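Local coordinates for virulence associated protein VapB (PDB 4CV7), which is a plasmid-encoded virulence-associated protein of Rhodococcus equi of unestablished molecular function, its C-terminal part folding as an eight-stranded antiparallel barrel, at residues Y24-M29 with S53-L58. Sequence-based numbering, arbitrary orientation. Where two conformers were deposited one is given.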
loop_
_atom_site.group_PDB
_atom_site.type_symbol
_atom_site.label_atom_id
_atom_site.label_comp_id
_atom_site.label_asym_id
_atom_site.label_seq_id
_atom_site.Cartn_x
_atom_site.Cartn_y
_atom_site.Cartn_z
ATOM N N TYR A 24 -4.540 2.544 -6.359
ATOM C CA TYR A 24 -5.843 2.586 -7.046
ATOM C C TYR A 24 -6.305 1.135 -7.151
ATOM O O TYR A 24 -5.686 0.325 -7.860
ATOM C CB TYR A 24 -5.712 3.302 -8.383
ATOM C CG TYR A 24 -5.130 4.706 -8.112
ATOM C CD1 TYR A 24 -5.964 5.657 -7.562
ATOM C CD2 TYR A 24 -3.776 5.039 -8.235
ATOM C CE1 TYR A 24 -5.518 6.904 -7.203
ATOM C CE2 TYR A 24 -3.329 6.329 -7.821
ATOM C CZ TYR A 24 -4.212 7.216 -7.326
ATOM O OH TYR A 24 -3.955 8.487 -6.888
ATOM N N GLY A 25 -7.326 0.788 -6.397
ATOM C CA GLY A 25 -7.781 -0.562 -6.283
ATOM C C GLY A 25 -9.113 -0.827 -7.043
ATOM O O GLY A 25 -9.715 0.104 -7.625
ATOM N N PRO A 26 -9.579 -2.040 -7.013
ATOM C CA PRO A 26 -10.842 -2.384 -7.699
ATOM C C PRO A 26 -12.041 -1.718 -7.071
ATOM O O PRO A 26 -12.051 -1.219 -5.938
ATOM C CB PRO A 26 -10.906 -3.906 -7.533
ATOM C CG PRO A 26 -10.115 -4.203 -6.283
ATOM C CD PRO A 26 -8.949 -3.236 -6.388
ATOM N N GLU A 27 -13.085 -1.583 -7.885
ATOM C CA GLU A 27 -14.313 -0.905 -7.418
ATOM C C GLU A 27 -14.054 0.600 -7.173
ATOM O O GLU A 27 -14.721 1.250 -6.361
ATOM C CB GLU A 27 -15.085 -1.671 -6.276
ATOM C CG GLU A 27 -15.288 -3.116 -6.762
ATOM C CD GLU A 27 -16.078 -4.064 -5.857
ATOM O OE1 GLU A 27 -16.622 -3.633 -4.840
ATOM O OE2 GLU A 27 -16.269 -5.255 -6.259
ATOM N N ASP A 28 -13.071 1.164 -7.911
ATOM C CA ASP A 28 -12.863 2.608 -7.960
ATOM C C ASP A 28 -12.431 3.174 -6.597
ATOM O O ASP A 28 -12.770 4.268 -6.209
ATOM C CB ASP A 28 -14.055 3.342 -8.596
ATOM C CG ASP A 28 -14.533 2.722 -9.918
ATOM O OD1 ASP A 28 -13.758 2.051 -10.662
ATOM O OD2 ASP A 28 -15.671 3.040 -10.273
ATOM N N MET A 29 -11.664 2.370 -5.845
ATOM C CA MET A 29 -11.314 2.771 -4.523
ATOM C C MET A 29 -9.846 3.239 -4.479
ATOM O O MET A 29 -9.026 2.770 -5.238
ATOM C CB MET A 29 -11.443 1.582 -3.576
ATOM C CG MET A 29 -12.080 1.904 -2.287
ATOM S SD MET A 29 -13.726 2.679 -2.314
ATOM C CE MET A 29 -14.753 1.252 -2.750
ATOM N N SER A 53 -9.013 -12.009 0.647
ATOM C CA SER A 53 -10.148 -12.874 0.784
ATOM C C SER A 53 -11.453 -12.118 1.096
ATOM O O SER A 53 -12.526 -12.740 1.056
ATOM C CB SER A 53 -9.863 -13.925 1.817
ATOM O OG SER A 53 -9.687 -13.302 3.065
ATOM N N ASP A 54 -11.373 -10.829 1.321
ATOM C CA ASP A 54 -12.622 -10.052 1.584
ATOM C C ASP A 54 -12.313 -8.550 1.304
ATOM O O ASP A 54 -11.863 -7.789 2.117
ATOM C CB ASP A 54 -13.027 -10.252 3.026
ATOM C CG ASP A 54 -14.382 -9.682 3.356
ATOM O OD1 ASP A 54 -14.879 -8.743 2.606
ATOM O OD2 ASP A 54 -15.073 -10.125 4.310
ATOM N N LEU A 55 -12.610 -8.198 0.072
ATOM C CA LEU A 55 -12.356 -6.849 -0.437
ATOM C C LEU A 55 -13.074 -5.788 0.368
ATOM O O LEU A 55 -12.489 -4.782 0.731
ATOM C CB LEU A 55 -12.698 -6.834 -1.953
ATOM C CG LEU A 55 -12.323 -5.476 -2.616
ATOM C CD1 LEU A 55 -10.828 -5.257 -2.718
ATOM C CD2 LEU A 55 -12.951 -5.358 -4.000
ATOM N N GLN A 56 -14.353 -6.028 0.639
ATOM C CA GLN A 56 -15.091 -5.051 1.368
ATOM C C GLN A 56 -14.552 -4.847 2.773
ATOM O O GLN A 56 -14.473 -3.727 3.224
ATOM C CB GLN A 56 -16.576 -5.402 1.396
ATOM C CG GLN A 56 -17.520 -4.450 2.031
ATOM C CD GLN A 56 -17.601 -4.491 3.540
ATOM O OE1 GLN A 56 -17.284 -5.520 4.168
ATOM N NE2 GLN A 56 -18.204 -3.418 4.142
ATOM N N ARG A 57 -14.101 -5.910 3.424
ATOM C CA ARG A 57 -13.513 -5.805 4.743
ATOM C C ARG A 57 -12.176 -5.027 4.670
ATOM O O ARG A 57 -11.851 -4.248 5.592
ATOM C CB ARG A 57 -13.353 -7.173 5.354
ATOM C CG ARG A 57 -12.879 -7.127 6.803
ATOM C CD ARG A 57 -12.757 -8.490 7.368
ATOM N NE ARG A 57 -12.494 -8.472 8.783
ATOM C CZ ARG A 57 -12.628 -9.510 9.583
ATOM N NH1 ARG A 57 -13.087 -10.625 9.153
ATOM N NH2 ARG A 57 -12.393 -9.285 10.882
ATOM N N LEU A 58 -11.392 -5.292 3.612
ATOM C CA LEU A 58 -10.144 -4.580 3.417
ATOM C C LEU A 58 -10.425 -3.079 3.376
ATOM O O LEU A 58 -9.820 -2.271 4.083
ATOM C CB LEU A 58 -9.469 -5.039 2.155
ATOM C CG LEU A 58 -8.249 -4.200 1.700
ATOM C CD1 LEU A 58 -7.034 -4.510 2.547
ATOM C CD2 LEU A 58 -7.987 -4.537 0.226
#
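The carboxylate of Glu27 turns one flat face to Leu55, whose CD2 methyl stands almost squarely above the carboxylate carbon, with CD2 to CD at 3.9 Å. Both oxygens lie hardly farther from that methyl, OE2 of Glu27 at 4.0 Å from Leu55 CD2, so the group is met over its face and not at an oxygen edge. The Pro26 ring likewise offers a face: its pucker lifts CG toward the leucine, and the two methyls straddle this corner, Pro26 CG lying 3.8 Å from both CD1 and CD2 of Leu55. The leucine fork is set there by CG lying anti to the backbone N (chi1 -174°), while the Glu27 chain, extended beyond CG, reaches across the leucine at an angle and lays its carboxylate under CD2. This is a worked example of how one branched side chain can join a hairpin turn to a helix start by van der Waals contact. In the barrel of two Greek keys, residues 24-29 turn strand 18-25 into strand 29-37, and residues 53-58 open the short helix that leads from strand 42-52 to strand 64-68. Glu27 and Asp28 both adopt left-handed backbone conformations in the turn, which is closed by Gly25 N to Met29 O at 2.9 Å. Asp54 is the N-cap of the helix; its OD1 accepts from Arg57 N at 3.0 Å, the N-H coming from well above the carboxylate plane, 65° out of it. Tyr6 and Leu50 touch both Pro26 and Leu55, extending the apolar patch onto strands 4-14 and 42-52. Farther along the helix, the Tyr59 hydroxyl hydrogen-bonds the carbonyl of Pro26, a polar tie beside the exposed acid.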